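Local coordinates for GGDEF and EAL domain-containing protein (Vibrio cholerae O1 str. 2010EL-1786, PDB 6PWK) that binds the second messenger c-di-GMP and, as a LapD receptor, probably relays its level to the control of large adhesins in biofilm formation, at residues W199-Y204 / F220-K225; T214-V219 / P268-I273. All blocks are in the same frame, centred on the assembly; numbering follows the deposited sequence.

Contact 1: W199-Y204 / F220-K225; sequences WFTFRY and FSAFEK. With C2E (9,9'-[(2R,3R,3aS,5S,7aR,9R,10R,10aS,12S,14aR)-3,5,10,12-tetrahydroxy-5,12-dioxidooctahydro-2H,7H-difuro[3,2-d:3',2'-j][1,3,7,9,2,8]tetraoxadiphosphacyclododecine-2,9-diyl]bis(2-amino-1,9-dihydro-6H-purin-6-one)), chain C.
The antiparallel hairpin of strands 200-209 and 214-225 in the EAL domain barrel brings W199-Y204 against F220-K225, and one end of it forms part of the c-di-GMP pocket. T201 pairs with A222 and R203 with F220 as hydrogen-bonded pairs. F200 with F223 and F202 with S221 are the non-hydrogen-bonded ones. R203 N bonds F220 O at 3.0 Å.

F200 and F223 meet on the face toward helices 184-197 and 245-261. F223 CB sits over the centre of the F200 ring as a CH-pi contact, 4.1 Å from the centroid. Their ring planes are 44° apart. At the outer end the W199 indole crosses the extended side chain of K225 at a slant, with CZ3 3.5 Å from K225 CG. K225 NZ goes on to a salt bridge with E193.

The ligand lies at the other end. F220 puts one ring face under a ribose, with C3' of c-di-GMP above its centre. A bend in the R203 chain accompanies the turn of its guanidinium to the ligand, 29° from the F220 ring plane. R203 NH1 bonds the phosphate oxygen O21, and NH2 meets the ribose O2' at 2.7 Å in the guanidinium plane. S221 reads one guanine twice. Its backbone N gives a nearly straight bond to N71 (3.2 Å, 173°). S221 OG donates to O61 at 2.6 Å.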
ATOM      1  N   TRP A 199      16.712  25.420   8.860  1.00 59.30           N
ATOM      2  CA  TRP A 199      17.277  25.207  10.184  1.00 60.04           C
ATOM      3  C   TRP A 199      18.213  24.010  10.238  1.00 64.26           C
ATOM      4  O   TRP A 199      18.648  23.634  11.332  1.00 67.20           O
ATOM      5  CB  TRP A 199      16.158  25.019  11.212  1.00 52.38           C
ATOM      6  CG  TRP A 199      15.362  26.254  11.484  1.00 52.40           C
ATOM      7  CD1 TRP A 199      15.738  27.543  11.240  1.00 47.36           C
ATOM      8  CD2 TRP A 199      14.048  26.318  12.047  1.00 61.04           C
ATOM      9  NE1 TRP A 199      14.739  28.406  11.623  1.00 58.42           N
ATOM     10  CE2 TRP A 199      13.690  27.678  12.120  1.00 62.66           C
ATOM     11  CE3 TRP A 199      13.139  25.355  12.496  1.00 67.82           C
ATOM     12  CZ2 TRP A 199      12.463  28.101  12.624  1.00 67.90           C
ATOM     13  CZ3 TRP A 199      11.921  25.777  12.996  1.00 69.43           C
ATOM     14  CH2 TRP A 199      11.593  27.136  13.057  1.00 65.93           C
ATOM     15  N   PHE A 200      18.534  23.412   9.096  1.00 57.18           N
ATOM     16  CA  PHE A 200      19.275  22.162   9.078  1.00 53.86           C
ATOM     17  C   PHE A 200      20.773  22.395   9.218  1.00 57.88           C
ATOM     18  O   PHE A 200      21.322  23.367   8.690  1.00 68.99           O
ATOM     19  CB  PHE A 200      18.988  21.394   7.786  1.00 50.32           C
ATOM     20  CG  PHE A 200      17.772  20.519   7.864  1.00 57.81           C
ATOM     21  CD1 PHE A 200      16.502  21.059   7.745  1.00 60.93           C
ATOM     22  CD2 PHE A 200      17.898  19.155   8.057  1.00 65.23           C
ATOM     23  CE1 PHE A 200      15.383  20.253   7.820  1.00 69.37           C
ATOM     24  CE2 PHE A 200      16.784  18.345   8.132  1.00 70.48           C
ATOM     25  CZ  PHE A 200      15.524  18.894   8.013  1.00 70.30           C
ATOM     26  N   THR A 201      21.427  21.492   9.943  1.00 55.79           N
ATOM     27  CA  THR A 201      22.878  21.425  10.034  1.00 55.25           C
ATOM     28  C   THR A 201      23.331  20.053   9.556  1.00 59.08           C
ATOM     29  O   THR A 201      22.581  19.075   9.635  1.00 57.72           O
ATOM     30  CB  THR A 201      23.369  21.671  11.466  1.00 54.75           C
ATOM     31  OG1 THR A 201      22.866  20.643  12.327  1.00 64.91           O
ATOM     32  CG2 THR A 201      22.892  23.026  11.971  1.00 47.85           C
ATOM     33  N   PHE A 202      24.564  19.982   9.058  1.00 61.85           N
ATOM     34  CA  PHE A 202      25.073  18.760   8.454  1.00 63.60           C
ATOM     35  C   PHE A 202      26.457  18.432   8.993  1.00 57.49           C
ATOM     36  O   PHE A 202      27.280  19.326   9.208  1.00 65.86           O
ATOM     37  CB  PHE A 202      25.123  18.875   6.927  1.00 64.32           C
ATOM     38  CG  PHE A 202      23.781  19.103   6.298  1.00 61.15           C
ATOM     39  CD1 PHE A 202      22.955  18.034   5.996  1.00 55.46           C
ATOM     40  CD2 PHE A 202      23.342  20.385   6.017  1.00 57.05           C
ATOM     41  CE1 PHE A 202      21.720  18.239   5.421  1.00 53.42           C
ATOM     42  CE2 PHE A 202      22.105  20.597   5.441  1.00 57.41           C
ATOM     43  CZ  PHE A 202      21.293  19.521   5.143  1.00 56.52           C
ATOM     44  N   ARG A 203      26.698  17.142   9.206  1.00 60.69           N
ATOM     45  CA  ARG A 203      27.978  16.622   9.656  1.00 60.59           C
ATOM     46  C   ARG A 203      28.507  15.632   8.628  1.00 66.39           C
ATOM     47  O   ARG A 203      27.735  14.898   8.005  1.00 71.46           O
ATOM     48  CB  ARG A 203      27.850  15.946  11.028  1.00 44.47           C
ATOM     49  CG  ARG A 203      27.507  16.904  12.158  1.00 53.53           C
ATOM     50  CD  ARG A 203      26.999  16.171  13.393  1.00 58.28           C
ATOM     51  NE  ARG A 203      27.719  14.926  13.648  1.00 58.80           N
ATOM     52  CZ  ARG A 203      27.137  13.735  13.742  1.00 62.17           C
ATOM     53  NH1 ARG A 203      25.819  13.624  13.612  1.00 46.90           N
ATOM     54  NH2 ARG A 203      27.869  12.655  13.977  1.00 62.16           N
ATOM     55  N   TYR A 204      29.825  15.618   8.448  1.00 67.31           N
ATOM     56  CA  TYR A 204      30.479  14.757   7.466  1.00 70.59           C
ATOM     57  C   TYR A 204      31.490  13.879   8.193  1.00 75.21           C
ATOM     58  O   TYR A 204      32.506  14.376   8.689  1.00 84.28           O
ATOM     59  CB  TYR A 204      31.161  15.583   6.374  1.00 65.09           C
ATOM     60  CG  TYR A 204      30.247  16.551   5.651  1.00 73.22           C
ATOM     61  CD1 TYR A 204      29.993  17.816   6.168  1.00 75.47           C
ATOM     62  CD2 TYR A 204      29.649  16.208   4.445  1.00 82.00           C
ATOM     63  CE1 TYR A 204      29.162  18.706   5.511  1.00 82.93           C
ATOM     64  CE2 TYR A 204      28.817  17.092   3.779  1.00 85.09           C
ATOM     65  CZ  TYR A 204      28.579  18.339   4.317  1.00 85.14           C
ATOM     66  OH  TYR A 204      27.753  19.220   3.659  1.00 87.56           O
ATOM     67  N   PHE A 220      25.254  13.328   7.821  1.00 58.47           N
ATOM     68  CA  PHE A 220      24.270  13.211   8.889  1.00 51.05           C
ATOM     69  C   PHE A 220      23.500  14.517   8.996  1.00 53.67           C
ATOM     70  O   PHE A 220      24.103  15.594   9.056  1.00 55.29           O
ATOM     71  CB  PHE A 220      24.940  12.878  10.224  1.00 50.75           C
ATOM     72  CG  PHE A 220      25.618  11.542  10.237  1.00 53.89           C
ATOM     73  CD1 PHE A 220      25.013  10.442   9.655  1.00 51.37           C
ATOM     74  CD2 PHE A 220      26.866  11.391  10.818  1.00 48.91           C
ATOM     75  CE1 PHE A 220      25.634   9.214   9.659  1.00 56.72           C
ATOM     76  CE2 PHE A 220      27.494  10.162  10.824  1.00 61.38           C
ATOM     77  CZ  PHE A 220      26.876   9.070  10.243  1.00 66.06           C
ATOM     78  N   SER A 221      22.175  14.420   9.016  1.00 54.77           N
ATOM     79  CA  SER A 221      21.311  15.590   9.023  1.00 53.85           C
ATOM     80  C   SER A 221      20.738  15.828  10.412  1.00 47.84           C
ATOM     81  O   SER A 221      20.354  14.886  11.112  1.00 43.14           O
ATOM     82  CB  SER A 221      20.175  15.436   8.008  1.00 55.80           C
ATOM     83  OG  SER A 221      20.682  15.293   6.692  1.00 66.14           O
ATOM     84  N   ALA A 222      20.692  17.099  10.804  1.00 51.18           N
ATOM     85  CA  ALA A 222      20.046  17.528  12.033  1.00 46.35           C
ATOM     86  C   ALA A 222      19.528  18.943  11.823  1.00 54.64           C
ATOM     87  O   ALA A 222      19.908  19.626  10.869  1.00 64.67           O
ATOM     88  CB  ALA A 222      21.005  17.472  13.228  1.00 39.26           C
ATOM     89  N   PHE A 223      18.644  19.377  12.717  1.00 47.84           N
ATOM     90  CA  PHE A 223      18.158  20.748  12.669  1.00 48.54           C
ATOM     91  C   PHE A 223      17.938  21.247  14.088  1.00 57.86           C
ATOM     92  O   PHE A 223      17.831  20.464  15.036  1.00 61.68           O
ATOM     93  CB  PHE A 223      16.870  20.874  11.841  1.00 46.22           C
ATOM     94  CG  PHE A 223      15.671  20.218  12.467  1.00 50.58           C
ATOM     95  CD1 PHE A 223      14.837  20.930  13.316  1.00 49.98           C
ATOM     96  CD2 PHE A 223      15.367  18.896  12.191  1.00 50.27           C
ATOM     97  CE1 PHE A 223      13.730  20.332  13.886  1.00 53.25           C
ATOM     98  CE2 PHE A 223      14.259  18.292  12.759  1.00 54.34           C
ATOM     99  CZ  PHE A 223      13.442  19.012  13.607  1.00 54.99           C
ATOM    100  N   GLU A 224      17.867  22.569  14.222  1.00 56.00           N
ATOM    101  CA  GLU A 224      17.746  23.212  15.522  1.00 55.79           C
ATOM    102  C   GLU A 224      16.639  24.255  15.481  1.00 59.21           C
ATOM    103  O   GLU A 224      16.556  25.045  14.535  1.00 61.46           O
ATOM    104  CB  GLU A 224      19.076  23.850  15.943  1.00 48.42           C
ATOM    105  CG  GLU A 224      20.187  22.832  16.151  1.00 54.46           C
ATOM    106  CD  GLU A 224      21.484  23.450  16.633  1.00 55.28           C
ATOM    107  OE1 GLU A 224      22.530  22.778  16.530  1.00 59.23           O
ATOM    108  OE2 GLU A 224      21.458  24.601  17.115  1.00 62.84           O
ATOM    109  N   LYS A 225      15.788  24.247  16.507  1.00 51.75           N
ATOM    110  CA  LYS A 225      14.734  25.236  16.676  1.00 58.33           C
ATOM    111  C   LYS A 225      14.769  25.740  18.110  1.00 57.04           C
ATOM    112  O   LYS A 225      14.686  24.943  19.050  1.00 62.94           O
ATOM    113  CB  LYS A 225      13.357  24.653  16.351  1.00 66.54           C
ATOM    114  CG  LYS A 225      12.223  25.656  16.499  1.00 68.36           C
ATOM    115  CD  LYS A 225      10.868  24.974  16.496  1.00 67.40           C
ATOM    116  CE  LYS A 225       9.740  25.984  16.366  1.00 69.96           C
ATOM    117  NZ  LYS A 225       8.405  25.328  16.406  1.00 68.83           N
TER
HETATM  118  P1  C2E C 701      23.350   5.654  10.675  1.00 81.95           P
HETATM  119  O2P C2E C 701      23.390   5.323   9.207  1.00 58.71           O
HETATM  120  O1P C2E C 701      23.821   4.407  11.368  1.00 47.07           O
HETATM  121  O5' C2E C 701      24.456   6.794  11.071  1.00 75.93           O
HETATM  122  C5' C2E C 701      25.344   6.514  12.102  1.00 56.10           C
HETATM  123  C4' C2E C 701      24.752   7.160  13.385  1.00 61.16           C
HETATM  124  O4' C2E C 701      25.473   6.852  14.423  1.00 62.54           O
HETATM  125  C3' C2E C 701      24.843   8.696  13.322  1.00 57.48           C
HETATM  126  O3' C2E C 701      24.047   9.171  14.296  1.00 55.52           O
HETATM  127  C2' C2E C 701      26.304   8.910  13.748  1.00 54.65           C
HETATM  128  O2' C2E C 701      26.513  10.325  14.167  1.00 46.82           O
HETATM  129  C1' C2E C 701      26.319   8.167  14.819  1.00 59.59           C
HETATM  130  N9  C2E C 701      27.554   7.646  15.346  1.00 66.00           N
HETATM  131  C8  C2E C 701      28.359   7.870  14.278  1.00 64.72           C
HETATM  132  N7  C2E C 701      29.592   7.412  14.617  1.00 60.04           N
HETATM  133  C5  C2E C 701      29.540   6.915  15.848  1.00 61.91           C
HETATM  134  C6  C2E C 701      30.568   6.254  16.783  1.00 68.29           C
HETATM  135  O6  C2E C 701      31.697   6.100  16.459  1.00 76.06           O
HETATM  136  N1  C2E C 701      30.166   5.815  18.084  1.00 64.73           N
HETATM  137  C2  C2E C 701      28.810   5.972  18.545  1.00 68.89           C
HETATM  138  N2  C2E C 701      28.344   5.541  19.860  1.00 69.33           N
HETATM  139  N3  C2E C 701      27.864   6.595  17.635  1.00 70.28           N
HETATM  140  C4  C2E C 701      28.271   7.058  16.284  1.00 64.85           C
HETATM  141  P11 C2E C 701      22.983  10.322  13.751  1.00 64.06           P
HETATM  142  O21 C2E C 701      23.543  11.642  13.293  1.00 63.23           O
HETATM  143  O11 C2E C 701      22.090  10.652  14.920  1.00 49.51           O
HETATM  144  O5A C2E C 701      22.113   9.464  12.640  1.00 66.63           O
HETATM  145  C5A C2E C 701      21.232   8.554  13.239  1.00 54.78           C
HETATM  146  C4A C2E C 701      20.408   7.899  12.206  1.00 57.33           C
HETATM  147  O4A C2E C 701      19.596   8.774  11.675  1.00 61.56           O
HETATM  148  C3A C2E C 701      21.379   7.309  10.962  1.00 65.50           C
HETATM  149  O3A C2E C 701      21.825   5.907  11.272  1.00 73.53           O
HETATM  150  C2A C2E C 701      20.677   7.319   9.959  1.00 59.71           C
HETATM  151  O2A C2E C 701      19.932   6.016   9.832  1.00 56.78           O
HETATM  152  C1A C2E C 701      19.649   8.559  10.180  1.00 54.76           C
HETATM  153  N91 C2E C 701      20.078   9.629   9.553  1.00 48.05           N
HETATM  154  C81 C2E C 701      21.009  10.522   9.922  1.00 47.10           C
HETATM  155  N71 C2E C 701      21.075  11.431   8.930  1.00 39.76           N
HETATM  156  C51 C2E C 701      20.204  11.092   7.984  1.00 43.49           C
HETATM  157  C61 C2E C 701      19.840  11.730   6.649  1.00 45.00           C
HETATM  158  O61 C2E C 701      20.399  12.717   6.326  1.00 38.48           O
HETATM  159  N11 C2E C 701      18.844  11.149   5.802  1.00 53.92           N
HETATM  160  C21 C2E C 701      18.171   9.947   6.208  1.00 45.00           C
HETATM  161  N21 C2E C 701      17.158   9.359   5.344  1.00 58.25           N
HETATM  162  N31 C2E C 701      18.530   9.341   7.491  1.00 52.53           N
HETATM  163  C41 C2E C 701      19.570   9.956   8.369  1.00 44.20           C

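Contact 2: T214-V219 / P268-I273; sequences TFHREV and PLAINI. With MG (magnesium ion), chain E; C2E (9,9'-[(2R,3R,3aS,5S,7aR,9R,10R,10aS,12S,14aR)-3,5,10,12-tetrahydroxy-5,12-dioxidooctahydro-2H,7H-difuro[3,2-d:3',2'-j][1,3,7,9,2,8]tetraoxadiphosphacyclododecine-2,9-diyl]bis(2-amino-1,9-dihydro-6H-purin-6-one)), chain C.
E218 and N272 reach toward each other from neighbouring parallel strands, and their side chains cross at about a right angle. The carboxylate and amide planes are 43° apart. Both ends meet at one magnesium ion: E218 OE2 and N272 OD1 each lie 2.3 Å from it. The E218 chain is extended, with CG anti to the backbone N (chi1 -178°), which carries the carboxylate out to the metal. Its other oxygen, OE1, is held by K355 and Q410. The phosphate oxygen O2P of c-di-GMP binds the same ion at 2.1 Å, while E304 and D334 belong to the site too.

Two residues back along the strand, H216 turns a flat face to A270. A270 CB stands over the ring centre, 3.6 Å from the centroid, in a CH-pi contact. The ring nitrogens of H216 are hydrogen-bonded to H302 and K355.

Between the strands, R217 N bonds P268 O, A270 N bonds R217 O, and V219 N bonds A270 O at 2.8 Å. A water joins V219 O to N272 N at 2.7 Å from each. Acidic and amide ligands on adjacent parallel strands are characteristic of the EAL barrel's metal site.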
ATOM      1  N   THR A 214      40.415   8.118   1.934  1.00 87.69           N
ATOM      2  CA  THR A 214      39.029   8.387   2.307  1.00 79.99           C
ATOM      3  C   THR A 214      38.107   7.795   1.246  1.00 79.89           C
ATOM      4  O   THR A 214      38.099   8.240   0.094  1.00 82.00           O
ATOM      5  CB  THR A 214      38.797   9.887   2.487  1.00 79.57           C
ATOM      6  OG1 THR A 214      37.391  10.165   2.492  1.00 80.14           O
ATOM      7  CG2 THR A 214      39.482  10.687   1.382  1.00 90.00           C
ATOM      8  N   PHE A 215      37.339   6.773   1.633  1.00 74.25           N
ATOM      9  CA  PHE A 215      36.376   6.170   0.716  1.00 72.66           C
ATOM     10  C   PHE A 215      35.251   7.148   0.396  1.00 74.60           C
ATOM     11  O   PHE A 215      35.004   7.472  -0.771  1.00 75.63           O
ATOM     12  CB  PHE A 215      35.823   4.877   1.323  1.00 68.33           C
ATOM     13  CG  PHE A 215      34.976   4.074   0.377  1.00 64.24           C
ATOM     14  CD1 PHE A 215      35.557   3.160  -0.486  1.00 63.98           C
ATOM     15  CD2 PHE A 215      33.601   4.227   0.356  1.00 58.78           C
ATOM     16  CE1 PHE A 215      34.783   2.417  -1.357  1.00 64.34           C
ATOM     17  CE2 PHE A 215      32.820   3.488  -0.513  1.00 61.72           C
ATOM     18  CZ  PHE A 215      33.412   2.582  -1.370  1.00 61.27           C
ATOM     19  N   HIS A 216      34.560   7.629   1.427  1.00 63.75           N
ATOM     20  CA  HIS A 216      33.573   8.686   1.270  1.00 61.18           C
ATOM     21  C   HIS A 216      33.354   9.341   2.627  1.00 58.54           C
ATOM     22  O   HIS A 216      33.887   8.897   3.646  1.00 58.67           O
ATOM     23  CB  HIS A 216      32.255   8.157   0.681  1.00 55.39           C
ATOM     24  CG  HIS A 216      31.557   7.138   1.533  1.00 58.40           C
ATOM     25  ND1 HIS A 216      30.879   6.065   0.996  1.00 59.70           N
ATOM     26  CD2 HIS A 216      31.408   7.039   2.876  1.00 56.38           C
ATOM     27  CE1 HIS A 216      30.356   5.342   1.971  1.00 58.92           C
ATOM     28  NE2 HIS A 216      30.662   5.913   3.123  1.00 54.05           N
ATOM     29  N   ARG A 217      32.557  10.405   2.624  1.00 56.93           N
ATOM     30  CA  ARG A 217      32.101  11.060   3.844  1.00 51.50           C
ATOM     31  C   ARG A 217      30.591  10.904   3.939  1.00 57.15           C
ATOM     32  O   ARG A 217      29.860  11.400   3.074  1.00 56.84           O
ATOM     33  CB  ARG A 217      32.492  12.538   3.862  1.00 57.67           C
ATOM     34  CG  ARG A 217      33.891  12.808   4.383  1.00 68.28           C
ATOM     35  CD  ARG A 217      34.217  14.289   4.332  1.00 72.21           C
ATOM     36  NE  ARG A 217      35.296  14.561   3.389  1.00 89.69           N
ATOM     37  CZ  ARG A 217      36.587  14.510   3.701  1.00100.96           C
ATOM     38  NH1 ARG A 217      36.961  14.201   4.936  1.00109.41           N
ATOM     39  NH2 ARG A 217      37.504  14.768   2.779  1.00 94.51           N
ATOM     40  N   GLU A 218      30.128  10.217   4.979  1.00 53.97           N
ATOM     41  CA  GLU A 218      28.699  10.050   5.195  1.00 49.83           C
ATOM     42  C   GLU A 218      28.099  11.328   5.766  1.00 56.33           C
ATOM     43  O   GLU A 218      28.682  11.966   6.647  1.00 62.95           O
ATOM     44  CB  GLU A 218      28.424   8.877   6.135  1.00 42.84           C
ATOM     45  CG  GLU A 218      26.946   8.616   6.371  1.00 44.73           C
ATOM     46  CD  GLU A 218      26.691   7.346   7.157  1.00 60.46           C
ATOM     47  OE1 GLU A 218      27.670   6.725   7.623  1.00 63.26           O
ATOM     48  OE2 GLU A 218      25.510   6.967   7.308  1.00 59.81           O
ATOM     49  N   VAL A 219      26.927  11.698   5.259  1.00 64.51           N
ATOM     50  CA  VAL A 219      26.249  12.929   5.646  1.00 61.81           C
ATOM     51  C   VAL A 219      25.206  12.605   6.706  1.00 58.26           C
ATOM     52  O   VAL A 219      24.370  11.712   6.516  1.00 50.68           O
ATOM     53  CB  VAL A 219      25.603  13.611   4.428  1.00 54.89           C
ATOM     54  CG1 VAL A 219      24.811  14.833   4.860  1.00 50.65           C
ATOM     55  CG2 VAL A 219      26.668  13.991   3.409  1.00 46.94           C
ATOM     56  N   PRO A 268      33.706  11.565  -2.504  1.00 75.92           N
ATOM     57  CA  PRO A 268      32.291  11.193  -2.587  1.00 70.21           C
ATOM     58  C   PRO A 268      31.585  11.388  -1.254  1.00 67.18           C
ATOM     59  O   PRO A 268      32.192  11.311  -0.184  1.00 65.82           O
ATOM     60  CB  PRO A 268      32.332   9.711  -2.985  1.00 71.14           C
ATOM     61  CG  PRO A 268      33.675   9.516  -3.600  1.00 71.30           C
ATOM     62  CD  PRO A 268      34.592  10.442  -2.862  1.00 70.50           C
ATOM     63  N   LEU A 269      30.285  11.647  -1.333  1.00 62.53           N
ATOM     64  CA  LEU A 269      29.445  11.843  -0.160  1.00 60.93           C
ATOM     65  C   LEU A 269      28.391  10.746  -0.104  1.00 62.65           C
ATOM     66  O   LEU A 269      27.745  10.448  -1.113  1.00 68.54           O
ATOM     67  CB  LEU A 269      28.781  13.221  -0.184  1.00 52.02           C
ATOM     68  CG  LEU A 269      29.727  14.417  -0.095  1.00 61.18           C
ATOM     69  CD1 LEU A 269      28.933  15.710  -0.088  1.00 68.10           C
ATOM     70  CD2 LEU A 269      30.602  14.311   1.144  1.00 49.87           C
ATOM     71  N   ALA A 270      28.223  10.153   1.075  1.00 52.68           N
ATOM     72  CA  ALA A 270      27.258   9.083   1.287  1.00 52.78           C
ATOM     73  C   ALA A 270      25.994   9.668   1.903  1.00 56.79           C
ATOM     74  O   ALA A 270      26.028  10.185   3.026  1.00 63.43           O
ATOM     75  CB  ALA A 270      27.842   7.991   2.183  1.00 43.76           C
ATOM     76  N   ILE A 271      24.885   9.584   1.173  1.00 55.14           N
ATOM     77  CA  ILE A 271      23.601  10.121   1.612  1.00 47.90           C
ATOM     78  C   ILE A 271      22.729   8.965   2.079  1.00 50.83           C
ATOM     79  O   ILE A 271      22.497   8.009   1.328  1.00 52.49           O
ATOM     80  CB  ILE A 271      22.907  10.908   0.491  1.00 43.11           C
ATOM     81  CG1 ILE A 271      23.825  12.005  -0.048  1.00 45.38           C
ATOM     82  CG2 ILE A 271      21.601  11.502   0.993  1.00 43.52           C
ATOM     83  CD1 ILE A 271      23.205  12.801  -1.175  1.00 51.44           C
ATOM     84  N   ASN A 272      22.240   9.051   3.315  1.00 50.00           N
ATOM     85  CA  ASN A 272      21.308   8.052   3.821  1.00 56.72           C
ATOM     86  C   ASN A 272      19.930   8.244   3.197  1.00 57.70           C
ATOM     87  O   ASN A 272      19.460   9.371   3.019  1.00 54.08           O
ATOM     88  CB  ASN A 272      21.200   8.135   5.344  1.00 50.41           C
ATOM     89  CG  ASN A 272      22.486   7.747   6.046  1.00 57.60           C
ATOM     90  OD1 ASN A 272      22.815   6.566   6.158  1.00 66.30           O
ATOM     91  ND2 ASN A 272      23.216   8.743   6.536  1.00 54.10           N
ATOM     92  N   ILE A 273      19.282   7.130   2.865  1.00 55.60           N
ATOM     93  CA  ILE A 273      17.940   7.132   2.296  1.00 53.91           C
ATOM     94  C   ILE A 273      17.054   6.251   3.166  1.00 48.06           C
ATOM     95  O   ILE A 273      17.415   5.108   3.466  1.00 47.44           O
ATOM     96  CB  ILE A 273      17.931   6.630   0.838  1.00 53.49           C
ATOM     97  CG1 ILE A 273      18.913   7.432  -0.019  1.00 46.92           C
ATOM     98  CG2 ILE A 273      16.527   6.707   0.257  1.00 53.39           C
ATOM     99  CD1 ILE A 273      18.554   8.894  -0.164  1.00 47.31           C
TER
HETATM  100 MG    MG E 703      24.213   5.071   7.242  1.00 45.01          MG
HETATM  101  P1  C2E C 701      23.350   5.654  10.675  1.00 81.95           P
HETATM  102  O2P C2E C 701      23.390   5.323   9.207  1.00 58.71           O
HETATM  103  O1P C2E C 701      23.821   4.407  11.368  1.00 47.07           O
HETATM  104  O5' C2E C 701      24.456   6.794  11.071  1.00 75.93           O
HETATM  105  C5' C2E C 701      25.344   6.514  12.102  1.00 56.10           C
HETATM  106  C4' C2E C 701      24.752   7.160  13.385  1.00 61.16           C
HETATM  107  O4' C2E C 701      25.473   6.852  14.423  1.00 62.54           O
HETATM  108  C3' C2E C 701      24.843   8.696  13.322  1.00 57.48           C
HETATM  109  O3' C2E C 701      24.047   9.171  14.296  1.00 55.52           O
HETATM  110  C2' C2E C 701      26.304   8.910  13.748  1.00 54.65           C
HETATM  111  O2' C2E C 701      26.513  10.325  14.167  1.00 46.82           O
HETATM  112  C1' C2E C 701      26.319   8.167  14.819  1.00 59.59           C
HETATM  113  N9  C2E C 701      27.554   7.646  15.346  1.00 66.00           N
HETATM  114  C8  C2E C 701      28.359   7.870  14.278  1.00 64.72           C
HETATM  115  N7  C2E C 701      29.592   7.412  14.617  1.00 60.04           N
HETATM  116  C5  C2E C 701      29.540   6.915  15.848  1.00 61.91           C
HETATM  117  C6  C2E C 701      30.568   6.254  16.783  1.00 68.29           C
HETATM  118  O6  C2E C 701      31.697   6.100  16.459  1.00 76.06           O
HETATM  119  N1  C2E C 701      30.166   5.815  18.084  1.00 64.73           N
HETATM  120  C2  C2E C 701      28.810   5.972  18.545  1.00 68.89           C
HETATM  121  N2  C2E C 701      28.344   5.541  19.860  1.00 69.33           N
HETATM  122  N3  C2E C 701      27.864   6.595  17.635  1.00 70.28           N
HETATM  123  C4  C2E C 701      28.271   7.058  16.284  1.00 64.85           C
HETATM  124  P11 C2E C 701      22.983  10.322  13.751  1.00 64.06           P
HETATM  125  O21 C2E C 701      23.543  11.642  13.293  1.00 63.23           O
HETATM  126  O11 C2E C 701      22.090  10.652  14.920  1.00 49.51           O
HETATM  127  O5A C2E C 701      22.113   9.464  12.640  1.00 66.63           O
HETATM  128  C5A C2E C 701      21.232   8.554  13.239  1.00 54.78           C
HETATM  129  C4A C2E C 701      20.408   7.899  12.206  1.00 57.33           C
HETATM  130  O4A C2E C 701      19.596   8.774  11.675  1.00 61.56           O
HETATM  131  C3A C2E C 701      21.379   7.309  10.962  1.00 65.50           C
HETATM  132  O3A C2E C 701      21.825   5.907  11.272  1.00 73.53           O
HETATM  133  C2A C2E C 701      20.677   7.319   9.959  1.00 59.71           C
HETATM  134  O2A C2E C 701      19.932   6.016   9.832  1.00 56.78           O
HETATM  135  C1A C2E C 701      19.649   8.559  10.180  1.00 54.76           C
HETATM  136  N91 C2E C 701      20.078   9.629   9.553  1.00 48.05           N
HETATM  137  C81 C2E C 701      21.009  10.522   9.922  1.00 47.10           C
HETATM  138  N71 C2E C 701      21.075  11.431   8.930  1.00 39.76           N
HETATM  139  C51 C2E C 701      20.204  11.092   7.984  1.00 43.49           C
HETATM  140  C61 C2E C 701      19.840  11.730   6.649  1.00 45.00           C
HETATM  141  O61 C2E C 701      20.399  12.717   6.326  1.00 38.48           O
HETATM  142  N11 C2E C 701      18.844  11.149   5.802  1.00 53.92           N
HETATM  143  C21 C2E C 701      18.171   9.947   6.208  1.00 45.00           C
HETATM  144  N21 C2E C 701      17.158   9.359   5.344  1.00 58.25           N
HETATM  145  N31 C2E C 701      18.530   9.341   7.491  1.00 52.53           N
HETATM  146  C41 C2E C 701      19.570   9.956   8.369  1.00 44.20           C
HETATM  147  O   HOH W   1      22.296  11.254   4.827  1.00 47.28           O

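Contacts 1 and 2 share strand 214-225, with contact 2 on its first half and contact 1 on its second. Along the chain the segments alternate: 199-204, 214-219, 220-225, then 268-273. Their centres are 15 Å apart, on one sheet of the EAL domain. Strand 214-225 pairs antiparallel with 200-209 and parallel with 269-272, so it joins the hairpin to the parallel strands of the barrel. Side chains also pack between the contacts: Y204 CE2 is 3.8 Å from V219 CG2. Both contacts touch the same c-di-GMP molecule. Contact 1 supplies base, ribose and phosphate bonds, and contact 2 supplies metal ligands, consistent with a receptor pocket to which this strand contributes on both sides of its middle.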